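Local atomic coordinates of uncharacterized protein (Legionella longbeachae NSW150, PDB entry 4JZA), a protein that probably hydrolyses the 3-phosphate of phosphatidylinositol 3-phosphate, acting as a Legionella phosphoinositide phosphatase in the metabolism of host lipids. Residues 39-44 and 601-606; 521-526 and 578-583; 552-557 and 607-612; 561-566 and 590-595; 633-636 and 642-645. All blocks are in the same frame, centred on the assembly; numbering follows the deposited sequence.

Contact 1: 39-44 and 601-606; sequences PDYHRS and MSRHQH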
# COMPACT_ATOMS: atom_id res chain seq x y z
N PRO A 39 -11.81 14.39 17.96
CA PRO A 39 -11.27 13.13 17.42
C PRO A 39 -10.94 12.12 18.52
O PRO A 39 -10.39 12.49 19.56
CB PRO A 39 -9.97 13.55 16.74
CG PRO A 39 -10.00 15.04 16.69
CD PRO A 39 -10.88 15.52 17.77
N ASP A 40 -11.21 10.85 18.26
CA ASP A 40 -10.87 9.77 19.19
C ASP A 40 -9.62 9.02 18.70
O ASP A 40 -9.70 8.07 17.90
CB ASP A 40 -12.06 8.81 19.32
CG ASP A 40 -11.83 7.75 20.35
OD1 ASP A 40 -10.69 7.64 20.86
OD2 ASP A 40 -12.80 7.03 20.64
N TYR A 41 -8.45 9.43 19.16
CA TYR A 41 -7.24 8.83 18.63
C TYR A 41 -7.01 7.40 19.17
O TYR A 41 -6.42 6.58 18.50
CB TYR A 41 -6.03 9.80 18.73
CG TYR A 41 -6.06 10.86 17.60
CD1 TYR A 41 -5.97 10.48 16.23
CD2 TYR A 41 -6.23 12.24 17.89
CE1 TYR A 41 -6.02 11.43 15.20
CE2 TYR A 41 -6.28 13.18 16.86
CZ TYR A 41 -6.17 12.77 15.53
OH TYR A 41 -6.22 13.69 14.51
N HIS A 42 -7.54 7.09 20.35
CA HIS A 42 -7.54 5.70 20.80
C HIS A 42 -8.27 4.76 19.83
O HIS A 42 -7.84 3.64 19.60
CB HIS A 42 -8.08 5.51 22.22
CG HIS A 42 -7.96 4.10 22.69
ND1 HIS A 42 -8.96 3.15 22.48
CD2 HIS A 42 -6.91 3.44 23.23
CE1 HIS A 42 -8.53 1.98 22.93
NE2 HIS A 42 -7.29 2.12 23.37
N ARG A 43 -9.35 5.22 19.24
CA ARG A 43 -10.05 4.42 18.22
C ARG A 43 -9.14 4.16 17.02
O ARG A 43 -8.99 3.03 16.60
CB ARG A 43 -11.37 5.09 17.76
CG ARG A 43 -12.24 4.15 16.89
CD ARG A 43 -13.57 4.74 16.42
NE ARG A 43 -13.43 5.39 15.12
CZ ARG A 43 -13.96 4.95 13.99
NH1 ARG A 43 -14.69 3.84 13.95
NH2 ARG A 43 -13.76 5.61 12.88
N SER A 44 -8.50 5.19 16.49
CA SER A 44 -7.64 5.03 15.31
C SER A 44 -6.48 4.08 15.60
O SER A 44 -6.05 3.31 14.74
CB SER A 44 -7.18 6.40 14.75
OG SER A 44 -8.33 7.10 14.21
N MSE A 601 -14.63 19.08 10.64
CA MSE A 601 -14.68 18.41 11.95
C MSE A 601 -15.70 17.30 12.08
O MSE A 601 -15.66 16.58 13.02
CB MSE A 601 -14.95 19.43 13.03
CG MSE A 601 -13.73 20.37 13.14
SE MSE A 601 -13.98 21.87 14.39
CE MSE A 601 -14.37 20.78 15.98
N SER A 602 -16.63 17.14 11.16
CA SER A 602 -17.51 15.99 11.19
C SER A 602 -16.66 14.75 11.02
O SER A 602 -17.00 13.63 11.51
CB SER A 602 -18.56 16.07 10.09
OG SER A 602 -17.97 16.01 8.81
N ARG A 603 -15.56 14.96 10.29
CA ARG A 603 -14.55 13.93 10.04
C ARG A 603 -15.06 12.92 9.07
O ARG A 603 -14.52 11.84 8.97
CB ARG A 603 -14.12 13.20 11.32
CG ARG A 603 -13.46 14.09 12.36
CD ARG A 603 -12.60 13.30 13.32
NE ARG A 603 -11.33 13.98 13.29
CZ ARG A 603 -10.16 13.44 12.99
NH1 ARG A 603 -10.01 12.14 12.77
NH2 ARG A 603 -9.12 14.23 12.93
N HIS A 604 -16.12 13.25 8.36
CA HIS A 604 -16.58 12.34 7.35
C HIS A 604 -15.46 11.96 6.35
O HIS A 604 -15.23 10.80 6.09
CB HIS A 604 -17.72 12.97 6.62
CG HIS A 604 -18.14 12.21 5.41
ND1 HIS A 604 -18.98 11.13 5.48
CD2 HIS A 604 -17.86 12.39 4.09
CE1 HIS A 604 -19.14 10.62 4.27
NE2 HIS A 604 -18.48 11.37 3.41
N GLN A 605 -14.77 12.94 5.77
CA GLN A 605 -13.71 12.63 4.82
C GLN A 605 -12.56 11.88 5.47
O GLN A 605 -11.87 11.10 4.83
CB GLN A 605 -13.13 13.91 4.21
CG GLN A 605 -14.09 14.67 3.31
CD GLN A 605 -14.57 13.85 2.13
OE1 GLN A 605 -13.94 12.87 1.76
NE2 GLN A 605 -15.68 14.24 1.54
N HIS A 606 -12.32 12.14 6.74
CA HIS A 606 -11.20 11.52 7.42
C HIS A 606 -11.46 10.02 7.47
O HIS A 606 -10.54 9.20 7.26
CB HIS A 606 -11.03 12.03 8.86
CG HIS A 606 -10.68 13.48 8.98
ND1 HIS A 606 -11.40 14.49 8.38
CD2 HIS A 606 -9.74 14.10 9.74
CE1 HIS A 606 -10.90 15.66 8.73
NE2 HIS A 606 -9.90 15.45 9.57
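Pro39 sets its CB over one face of the Arg603 guanidinium, the two side chains crossing at about a right angle, and this apolar cover is the close part of the contact. Pro39 CB sits over the centre of the planar group and comes within 3.7 Å of Arg603 NE, while Pro39 CG lies 3.8 Å from the same NE. The other face of the guanidinium is taken by His606, whose CD2 is offset toward the rim, so the arginine head is held between a proline ring and an imidazole. The chain reaches that slot by turning at its third torsion (chi3 128°), which swings the head out of line with CG and CD.

Arg603, with positive phi, ends helix 587-602 and is the N-cap of helix 604-612. From this break it reaches to the start of helix 41-62, where Asp40 is the N-cap and Arg43 N meets Asp40 OD1 at 3.2 Å from above the carboxylate plane.

The polar part of the contact is looser. Tyr41 OH stands 3.3 Å from Arg603 NH2, but the bond is weak, its angle only 122°, and the position of NH2 is itself doubtful. The ring and guanidinium planes are 78° apart, so the two groups do not stack; Tyr41 also packs on helix 643-652. The main charge partner of Arg603 is Asp647, which also binds His606. On the solvent side, exposed Asp40 points its carboxylate away from the arginine.

Contact 2: 521-526 and 578-583; sequences IFDYAG and PVFDEL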
# COMPACT_ATOMS: atom_id res chain seq x y z
N ILE A 521 0.45 40.18 1.23
CA ILE A 521 -0.22 38.97 1.76
C ILE A 521 -1.39 38.55 0.87
O ILE A 521 -2.25 39.36 0.53
CB ILE A 521 -0.73 39.13 3.22
CG1 ILE A 521 -1.10 40.59 3.60
CG2 ILE A 521 0.30 38.58 4.21
CD1 ILE A 521 -2.30 41.18 2.88
N PHE A 522 -1.44 37.27 0.51
CA PHE A 522 -2.46 36.76 -0.41
C PHE A 522 -2.78 35.29 -0.15
O PHE A 522 -1.88 34.50 0.05
CB PHE A 522 -1.93 36.92 -1.83
CG PHE A 522 -2.94 36.61 -2.89
CD1 PHE A 522 -3.97 37.51 -3.18
CD2 PHE A 522 -2.86 35.42 -3.61
CE1 PHE A 522 -4.91 37.23 -4.15
CE2 PHE A 522 -3.77 35.14 -4.61
CZ PHE A 522 -4.80 36.05 -4.88
N ASP A 523 -4.04 34.91 -0.17
CA ASP A 523 -4.46 33.56 0.24
C ASP A 523 -4.46 32.59 -0.94
O ASP A 523 -5.49 32.26 -1.45
CB ASP A 523 -5.85 33.63 0.90
CG ASP A 523 -6.41 32.27 1.33
OD1 ASP A 523 -5.62 31.30 1.51
OD2 ASP A 523 -7.66 32.19 1.48
N TYR A 524 -3.29 32.14 -1.36
CA TYR A 524 -3.16 31.29 -2.55
C TYR A 524 -3.84 29.95 -2.35
O TYR A 524 -4.33 29.38 -3.30
CB TYR A 524 -1.69 31.01 -2.88
CG TYR A 524 -0.95 32.14 -3.52
CD1 TYR A 524 -1.11 32.41 -4.87
CD2 TYR A 524 -0.09 32.92 -2.79
CE1 TYR A 524 -0.43 33.45 -5.47
CE2 TYR A 524 0.57 33.96 -3.37
CZ TYR A 524 0.41 34.22 -4.71
OH TYR A 524 1.08 35.28 -5.26
N ALA A 525 -3.82 29.44 -1.13
CA ALA A 525 -4.48 28.19 -0.83
C ALA A 525 -5.97 28.34 -1.09
O ALA A 525 -6.59 27.52 -1.75
CB ALA A 525 -4.22 27.76 0.62
N GLY A 526 -6.54 29.41 -0.58
CA GLY A 526 -7.95 29.64 -0.79
C GLY A 526 -8.31 29.86 -2.23
O GLY A 526 -9.40 29.43 -2.70
N PRO A 578 -20.85 32.07 -1.59
CA PRO A 578 -19.81 32.85 -0.94
C PRO A 578 -18.74 33.13 -1.97
O PRO A 578 -18.70 32.46 -2.99
CB PRO A 578 -19.30 31.90 0.13
CG PRO A 578 -19.41 30.55 -0.48
CD PRO A 578 -20.66 30.61 -1.33
N VAL A 579 -17.86 34.08 -1.71
CA VAL A 579 -16.87 34.49 -2.73
C VAL A 579 -15.49 34.62 -2.17
O VAL A 579 -15.30 34.87 -0.98
CB VAL A 579 -17.24 35.82 -3.45
CG1 VAL A 579 -18.56 35.64 -4.24
CG2 VAL A 579 -17.35 36.98 -2.45
N PHE A 580 -14.51 34.38 -3.04
CA PHE A 580 -13.13 34.48 -2.65
C PHE A 580 -12.74 35.80 -2.01
O PHE A 580 -12.04 35.83 -1.00
CB PHE A 580 -12.23 34.25 -3.86
CG PHE A 580 -10.76 34.30 -3.54
CD1 PHE A 580 -10.23 33.57 -2.46
CD2 PHE A 580 -9.90 35.10 -4.31
CE1 PHE A 580 -8.90 33.64 -2.16
CE2 PHE A 580 -8.56 35.15 -4.03
CZ PHE A 580 -8.05 34.43 -2.95
N ASP A 581 -13.18 36.89 -2.61
CA ASP A 581 -12.71 38.21 -2.29
C ASP A 581 -13.55 38.78 -1.15
O ASP A 581 -14.53 39.45 -1.38
CB ASP A 581 -12.80 39.07 -3.55
CG ASP A 581 -12.43 40.53 -3.31
OD1 ASP A 581 -11.42 40.82 -2.63
OD2 ASP A 581 -13.17 41.38 -3.83
N GLU A 582 -13.13 38.52 0.07
CA GLU A 582 -13.94 38.82 1.23
C GLU A 582 -12.91 39.13 2.32
O GLU A 582 -11.84 38.54 2.30
CB GLU A 582 -14.83 37.59 1.50
CG GLU A 582 -16.14 37.82 2.25
CD GLU A 582 -17.19 38.57 1.44
OE1 GLU A 582 -18.39 38.46 1.75
OE2 GLU A 582 -16.86 39.29 0.49
N LEU A 583 -13.16 40.09 3.21
CA LEU A 583 -12.17 40.31 4.28
C LEU A 583 -12.51 39.31 5.37
O LEU A 583 -13.67 38.96 5.52
CB LEU A 583 -12.16 41.74 4.81
CG LEU A 583 -12.21 42.92 3.81
CD1 LEU A 583 -11.80 44.19 4.56
CD2 LEU A 583 -11.38 42.70 2.54
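Gly526 and Phe580 mark the closest approach of the two backbones, with CA atoms 7.3 Å apart, where the first turn of helix 524-542 passes the irregular loop between helices 556-574 and 587-602. One side chain spans the gap. Phe580 extends from the loop with CG anti to its own nitrogen (chi1 -179°), which carries the ring away from its main chain and up to the start of the helix.

There the ring enters an offset edge-to-face pair with Phe522. The edge of Phe580 is turned to the Phe522 face, the planes stand at 81°, and the centroids are 5.9 Å apart; the nearest carbons, Phe522 CZ and Phe580 CE2, are separated by 4.0 Å. Along the same rim, Asp523 O lies near the ring plane, 3.7 Å from Phe580 CZ. Gly526 adds its carbonyl carbon, 3.8 Å from Phe580 CE1.

Asp523, the centre of an inverse gamma turn, is the N-cap of the helix; Gly526 N reaches Asp523 OD1 at 3.0 Å from above the carboxylate plane. The cap also brings Asp523 OD2 within 4.1 Å of Phe580 CE1. Phe580 also packs against Val511 of helix 501-513.

A ring edge carries a slight positive charge, so the carbonyl oxygen, and more weakly the carboxylate, probably add a modest electrostatic attraction to what is otherwise dispersion between aromatic and backbone atoms.

Contact 3: 552-557 and 607-612; sequences SGKDRK and EHAGQN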
# COMPACT_ATOMS: atom_id res chain seq x y z
N SER A 552 -3.89 10.23 -4.34
CA SER A 552 -4.50 9.11 -3.65
C SER A 552 -6.03 9.17 -3.62
O SER A 552 -6.68 8.18 -3.32
CB SER A 552 -4.07 9.13 -2.21
OG SER A 552 -4.62 10.27 -1.57
N GLY A 553 -6.57 10.35 -3.84
CA GLY A 553 -8.01 10.54 -3.81
C GLY A 553 -8.57 10.69 -2.41
O GLY A 553 -9.77 10.78 -2.25
N LYS A 554 -7.72 10.71 -1.40
CA LYS A 554 -8.22 10.89 -0.04
C LYS A 554 -7.83 12.19 0.61
O LYS A 554 -8.28 12.48 1.71
CB LYS A 554 -7.80 9.72 0.85
CG LYS A 554 -6.46 9.12 0.51
CD LYS A 554 -6.03 8.13 1.58
CE LYS A 554 -4.53 7.99 1.63
NZ LYS A 554 -3.89 9.04 2.45
N ASP A 555 -6.98 12.98 -0.03
CA ASP A 555 -6.42 14.14 0.64
C ASP A 555 -6.83 15.49 0.09
O ASP A 555 -7.74 16.11 0.61
CB ASP A 555 -4.91 13.99 0.75
CG ASP A 555 -4.52 12.77 1.55
OD1 ASP A 555 -5.05 12.59 2.65
OD2 ASP A 555 -3.69 11.98 1.07
N ARG A 556 -6.20 15.93 -0.98
CA ARG A 556 -6.57 17.20 -1.57
C ARG A 556 -8.00 17.11 -2.07
O ARG A 556 -8.75 18.07 -1.97
CB ARG A 556 -5.61 17.58 -2.68
CG ARG A 556 -4.37 18.28 -2.17
CD ARG A 556 -3.53 18.85 -3.28
NE ARG A 556 -4.13 20.03 -3.86
CZ ARG A 556 -3.64 20.68 -4.90
NH1 ARG A 556 -2.53 20.28 -5.47
NH2 ARG A 556 -4.26 21.74 -5.37
N LYS A 557 -8.35 15.96 -2.60
CA LYS A 557 -9.68 15.70 -3.09
C LYS A 557 -10.73 15.80 -1.99
O LYS A 557 -11.82 16.29 -2.21
CB LYS A 557 -9.74 14.33 -3.75
CG LYS A 557 -11.05 14.03 -4.43
CD LYS A 557 -11.34 15.03 -5.52
CE LYS A 557 -12.73 14.83 -6.09
NZ LYS A 557 -13.11 15.95 -6.98
N GLU A 607 -12.71 9.68 7.76
CA GLU A 607 -13.15 8.30 7.85
C GLU A 607 -13.09 7.59 6.53
O GLU A 607 -12.68 6.40 6.43
CB GLU A 607 -14.57 8.24 8.40
CG GLU A 607 -14.61 8.72 9.83
CD GLU A 607 -14.01 7.70 10.79
OE1 GLU A 607 -13.45 8.13 11.87
OE2 GLU A 607 -14.10 6.47 10.46
N HIS A 608 -13.47 8.30 5.49
CA HIS A 608 -13.40 7.75 4.14
C HIS A 608 -11.97 7.39 3.81
O HIS A 608 -11.70 6.27 3.44
CB HIS A 608 -13.98 8.74 3.13
CG HIS A 608 -14.26 8.14 1.81
ND1 HIS A 608 -13.51 8.43 0.69
CD2 HIS A 608 -15.20 7.26 1.41
CE1 HIS A 608 -13.99 7.76 -0.34
NE2 HIS A 608 -15.02 7.04 0.07
N ALA A 609 -11.03 8.31 4.00
CA ALA A 609 -9.59 7.92 3.96
C ALA A 609 -9.21 6.71 4.82
O ALA A 609 -8.41 5.85 4.42
CB ALA A 609 -8.73 9.10 4.35
N GLY A 610 -9.75 6.64 6.03
CA GLY A 610 -9.43 5.51 6.94
C GLY A 610 -9.76 4.15 6.38
O GLY A 610 -9.08 3.16 6.63
N GLN A 611 -10.82 4.09 5.61
CA GLN A 611 -11.21 2.83 5.06
C GLN A 611 -10.16 2.24 4.11
O GLN A 611 -10.15 1.04 3.88
CB GLN A 611 -12.52 2.98 4.32
CG GLN A 611 -13.71 3.26 5.23
CD GLN A 611 -14.97 3.54 4.41
OE1 GLN A 611 -14.95 4.23 3.38
NE2 GLN A 611 -16.05 3.01 4.86
N ASN A 612 -9.32 3.10 3.54
CA ASN A 612 -8.16 2.67 2.77
C ASN A 612 -7.09 1.96 3.58
O ASN A 612 -6.48 1.01 3.12
CB ASN A 612 -7.57 3.84 2.00
CG ASN A 612 -8.45 4.27 0.85
OD1 ASN A 612 -8.36 3.74 -0.24
ND2 ASN A 612 -9.29 5.25 1.09
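Lys554 lays the aliphatic part of its chain against Ala609. Its CB is 3.7 Å from Ala609 CB, and Lys554 CD returns to the same methyl at 4.0 Å, so the methyl lies against the extended CB-to-CD run of the chain. Farther along, Asn612 ND2 lies 4.4 Å from Lys554 CD, a looser touch; the amide of Asn612 is held chiefly by Ser340.

The ammonium end turns back to its own loop. A bend at the last torsion (chi4 84°) brings Lys554 NZ to Asp555 OD2 at 3.3 Å, a salt bridge met on the syn side and close to the carboxylate plane. Asp555 OD1 has a second partner in Lys620 N. Two residues earlier in the chain than the lysine, Ser552 makes an ST turn, its OG accepting from Lys554 N at 3.1 Å in a nearly straight bond.

The sequence ending at Arg556 fits the CX5R signature of cysteine-dependent phosphatases, so 552-556 is probably part of the phosphate-binding P-loop. Arg374 binds Gly553 O and Ser376 binds Ser552 O, adding backbone support. The loop follows strand 545-549 and leads into helix 556-574, while helix 604-612, which carries Ala609, packs with Glu607 and Gln611 on Leu145 of strand 144-150.

Contact 4: 561-566 and 590-595; sequences LIHTDA and IRFVSL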
# COMPACT_ATOMS: atom_id res chain seq x y z
N LEU A 561 -13.94 18.49 -1.73
CA LEU A 561 -15.29 18.05 -1.47
C LEU A 561 -15.92 18.76 -0.29
O LEU A 561 -17.08 19.11 -0.33
CB LEU A 561 -15.33 16.55 -1.23
CG LEU A 561 -15.00 15.70 -2.45
CD1 LEU A 561 -15.13 14.23 -2.10
CD2 LEU A 561 -15.90 16.05 -3.61
N ILE A 562 -15.14 18.97 0.75
CA ILE A 562 -15.61 19.71 1.91
C ILE A 562 -15.89 21.16 1.47
O ILE A 562 -16.95 21.74 1.82
CB ILE A 562 -14.51 19.66 2.99
CG1 ILE A 562 -14.60 18.35 3.78
CG2 ILE A 562 -14.61 20.82 3.95
CD1 ILE A 562 -13.30 18.01 4.45
N HIS A 563 -14.94 21.74 0.72
CA HIS A 563 -15.04 23.14 0.36
C HIS A 563 -16.24 23.34 -0.55
O HIS A 563 -17.07 24.24 -0.32
CB HIS A 563 -13.78 23.61 -0.32
CG HIS A 563 -13.65 25.09 -0.45
ND1 HIS A 563 -14.00 25.76 -1.60
CD2 HIS A 563 -13.13 26.02 0.38
CE1 HIS A 563 -13.73 27.04 -1.46
NE2 HIS A 563 -13.22 27.23 -0.26
N THR A 564 -16.39 22.47 -1.53
CA THR A 564 -17.51 22.58 -2.42
C THR A 564 -18.79 22.28 -1.65
O THR A 564 -19.74 23.04 -1.70
CB THR A 564 -17.30 21.70 -3.66
OG1 THR A 564 -16.12 22.12 -4.34
CG2 THR A 564 -18.46 21.78 -4.61
N ASP A 565 -18.83 21.22 -0.87
CA ASP A 565 -20.02 21.06 -0.01
C ASP A 565 -20.34 22.38 0.75
O ASP A 565 -21.48 22.82 0.82
CB ASP A 565 -19.85 19.91 0.99
CG ASP A 565 -20.04 18.52 0.36
OD1 ASP A 565 -20.69 18.45 -0.73
OD2 ASP A 565 -19.57 17.50 0.97
N ALA A 566 -19.34 23.02 1.32
CA ALA A 566 -19.59 24.21 2.11
C ALA A 566 -20.19 25.34 1.27
O ALA A 566 -20.99 26.11 1.77
CB ALA A 566 -18.31 24.69 2.76
N ILE A 590 -17.00 34.74 7.79
CA ILE A 590 -17.07 34.06 9.07
C ILE A 590 -18.03 32.92 8.96
O ILE A 590 -17.80 31.85 9.51
CB ILE A 590 -17.47 35.01 10.24
CG1 ILE A 590 -16.24 35.73 10.80
CG2 ILE A 590 -18.09 34.27 11.42
CD1 ILE A 590 -16.61 37.01 11.53
N ARG A 591 -19.10 33.14 8.22
CA ARG A 591 -20.15 32.13 8.08
C ARG A 591 -19.82 30.96 7.19
O ARG A 591 -20.40 29.87 7.32
CB ARG A 591 -21.36 32.79 7.52
CG ARG A 591 -22.09 33.56 8.57
CD ARG A 591 -23.06 34.42 7.83
NE ARG A 591 -24.09 34.96 8.69
CZ ARG A 591 -25.02 35.79 8.25
NH1 ARG A 591 -25.04 36.16 6.96
NH2 ARG A 591 -25.93 36.24 9.10
N PHE A 592 -18.95 31.25 6.24
CA PHE A 592 -18.43 30.24 5.36
C PHE A 592 -17.42 29.39 6.14
O PHE A 592 -17.49 28.16 6.15
CB PHE A 592 -17.81 30.90 4.12
CG PHE A 592 -17.23 29.91 3.14
CD1 PHE A 592 -18.05 28.99 2.54
CD2 PHE A 592 -15.86 29.87 2.87
CE1 PHE A 592 -17.54 28.06 1.66
CE2 PHE A 592 -15.35 28.94 1.98
CZ PHE A 592 -16.20 28.04 1.37
N VAL A 593 -16.52 30.08 6.83
CA VAL A 593 -15.53 29.42 7.65
C VAL A 593 -16.21 28.48 8.64
O VAL A 593 -15.73 27.37 8.90
CB VAL A 593 -14.61 30.43 8.35
CG1 VAL A 593 -13.65 29.77 9.35
CG2 VAL A 593 -13.76 31.16 7.31
N SER A 594 -17.33 28.91 9.18
CA SER A 594 -18.04 28.05 10.12
C SER A 594 -18.51 26.73 9.48
O SER A 594 -18.38 25.65 10.08
CB SER A 594 -19.23 28.78 10.72
OG SER A 594 -19.62 28.13 11.91
N LEU A 595 -19.03 26.83 8.26
CA LEU A 595 -19.47 25.68 7.50
C LEU A 595 -18.31 24.79 7.16
O LEU A 595 -18.39 23.59 7.39
CB LEU A 595 -20.20 26.08 6.22
CG LEU A 595 -21.58 26.69 6.48
CD1 LEU A 595 -22.01 27.56 5.30
CD2 LEU A 595 -22.60 25.62 6.81
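His563 and Phe592 meet in an offset edge-to-face pair that links helix 556-574 to helix 587-602. Both side chains adopt the same extended first torsion, CG anti to the backbone nitrogen (chi1 -167° for the histidine, 180° for the phenylalanine). Neither CB is aimed at the opposite helix, yet this choice carries each ring across the gap until they cross at about a right angle. The edge of Phe592 comes over one face of the imidazole near its rim: Phe592 CZ is 3.5 Å from His563 NE2, which in turn lies near the phenylalanine plane. The ring centres are 5.1 Å apart.

Beside this pair, Ala566 makes the contact nearer the backbones. Its CB is 3.6 Å from Phe592 CE1 and 4.2 Å from Leu595 CB. Leu595 places CG beside its backbone nitrogen, and its CD1 reaches Ala566 O at 4.0 Å. The backbones come closest here, Ala566 CA lying 5.6 Å from Leu595 CA; the axes of the short helical segments approach to 9.9 Å and run 130° from each other, closer to antiparallel than to parallel.

Further aromatic cover comes from Phe530, set edge-to-face with His563, and from Tyr570, which touches Phe592 and Leu595.

Because Phe592 lies over the imidazole rather than along its nitrogen directions, its interaction is mainly dispersion, probably with a small attraction of the slightly positive ring-edge C-H for the pi face of the imidazole; the histidine's polar anchorage comes through ND1, bonded to Ser533 OG.

Contact 5: 633-636 and 642-645; sequences EIRK and RSLK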
# COMPACT_ATOMS: atom_id res chain seq x y z
N GLU A 633 -9.65 28.53 12.94
CA GLU A 633 -10.92 28.25 13.57
C GLU A 633 -11.01 26.79 14.05
O GLU A 633 -11.49 26.53 15.15
CB GLU A 633 -12.05 28.55 12.57
CG GLU A 633 -13.47 28.26 13.08
CD GLU A 633 -13.88 29.13 14.26
OE1 GLU A 633 -13.12 30.04 14.63
OE2 GLU A 633 -14.98 28.90 14.80
N ILE A 634 -10.54 25.85 13.22
CA ILE A 634 -10.56 24.43 13.61
C ILE A 634 -9.68 24.23 14.84
O ILE A 634 -10.09 23.56 15.82
CB ILE A 634 -10.06 23.52 12.51
CG1 ILE A 634 -11.05 23.56 11.34
CG2 ILE A 634 -9.93 22.09 13.04
CD1 ILE A 634 -10.46 23.14 10.01
N ARG A 635 -8.46 24.79 14.77
CA ARG A 635 -7.50 24.70 15.85
C ARG A 635 -8.08 25.19 17.15
O ARG A 635 -7.86 24.59 18.20
CB ARG A 635 -6.21 25.46 15.53
CG ARG A 635 -5.13 24.73 14.71
CD ARG A 635 -3.96 25.68 14.52
NE ARG A 635 -3.52 25.80 13.14
CZ ARG A 635 -3.46 26.95 12.46
NH1 ARG A 635 -3.85 28.07 13.01
NH2 ARG A 635 -3.03 26.97 11.20
N LYS A 636 -8.80 26.29 17.10
CA LYS A 636 -9.29 26.92 18.31
C LYS A 636 -10.53 26.19 18.78
O LYS A 636 -10.69 25.91 19.96
CB LYS A 636 -9.48 28.43 18.10
CG LYS A 636 -8.11 29.15 17.91
CD LYS A 636 -8.16 30.67 17.77
CE LYS A 636 -8.93 31.13 16.53
NZ LYS A 636 -8.90 32.61 16.39
N ARG A 642 -1.92 21.63 17.78
CA ARG A 642 -1.57 20.36 17.15
C ARG A 642 -2.66 19.72 16.28
O ARG A 642 -2.35 18.71 15.63
CB ARG A 642 -1.40 19.31 18.22
CG ARG A 642 -0.09 19.18 18.95
CD ARG A 642 -0.40 18.14 20.00
NE ARG A 642 0.72 17.26 20.25
CZ ARG A 642 1.11 16.26 19.46
NH1 ARG A 642 0.47 15.99 18.34
NH2 ARG A 642 2.14 15.53 19.80
N SER A 643 -3.91 20.20 16.30
CA SER A 643 -5.01 19.32 15.79
C SER A 643 -4.90 18.95 14.32
O SER A 643 -5.09 17.82 13.98
CB SER A 643 -6.39 19.82 16.14
OG SER A 643 -6.30 21.18 16.44
N LEU A 644 -4.48 19.87 13.48
CA LEU A 644 -4.24 19.58 12.07
C LEU A 644 -2.96 18.77 11.84
O LEU A 644 -2.86 18.06 10.86
CB LEU A 644 -4.26 20.87 11.21
CG LEU A 644 -5.56 21.66 11.50
CD1 LEU A 644 -5.55 23.06 10.93
CD2 LEU A 644 -6.82 20.90 11.08
N LYS A 645 -1.98 18.85 12.72
CA LYS A 645 -0.78 18.01 12.59
C LYS A 645 -1.06 16.55 13.01
O LYS A 645 -0.49 15.62 12.46
CB LYS A 645 0.38 18.61 13.34
CG LYS A 645 0.88 19.91 12.71
CD LYS A 645 2.05 20.51 13.49
CE LYS A 645 2.84 21.53 12.67
NZ LYS A 645 2.16 22.85 12.71
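Ile634 and Leu644 meet in a helix-loop-helix, where helix 628-637 is followed after a short connection by helix 643-652 and the chain returns to pack on itself. Their branches touch as Ile634 CG2 and Leu644 CD2, 3.9 Å apart, with the side chains crossing at about a right angle. The isoleucine methyl is placed by its branching: CG2 is anti to the backbone nitrogen, while CG1 takes the position beside it (chi1 -67°). CG2 is therefore the branch turned to the leucine.

The other leucine methyl meets the arginine, these two chains also crossing at about a right angle. Leu644 CD1 is 4.1 Å from Arg635 NE and 4.2 Å from Arg635 CG, so it touches both the aliphatic stem and the start of the guanidinium. The backbones of the two helices come nearest at Arg635 and Ser643, their CA atoms 5.9 Å apart. Ser643 OG stands 3.8 Å from Arg635 CA, a van der Waals contact; the hydroxyl is bonded within the connecting turn to Ser640 O. Helix 587-602 lies against the junction through Tyr600, which packs on both Ile634 and Leu644, and Pro622 adds to the cover of the leucine.

The arginine's polar end is directed to acids outside the pair. A bend at its third torsion (chi3 -129°) turns the guanidinium to Glu623 at NE and Glu628 at NH2. Glu623 is shared, its other oxygen taking Lys645 NZ, so one carboxylate links the two basic side chains.

Overall arrangement
From the N terminus, contact 1 opens first, at the start of helix 41-62, and closes its long loop at the junction of helices 587-602 and 604-612. Contacts 2 and 4 are nested inside that loop, whereas contact 3 crosses it. Contact 2 opens at helix 524-542 and crosses both contact 3 and contact 4; contact 4 is nested within contact 3, both starting on helix 556-574. Contact 5 is a short loop in series after the rest, tying helix 628-637 to helix 643-652. Touches join them: Arg43 with Glu607 (1 and 3), Gln605 with Ile562 (1 and 4), Met601 with Ile634 (1 and 5), Pro578 with Phe592 (2 and 4), Val593 with Glu633 (4 and 5).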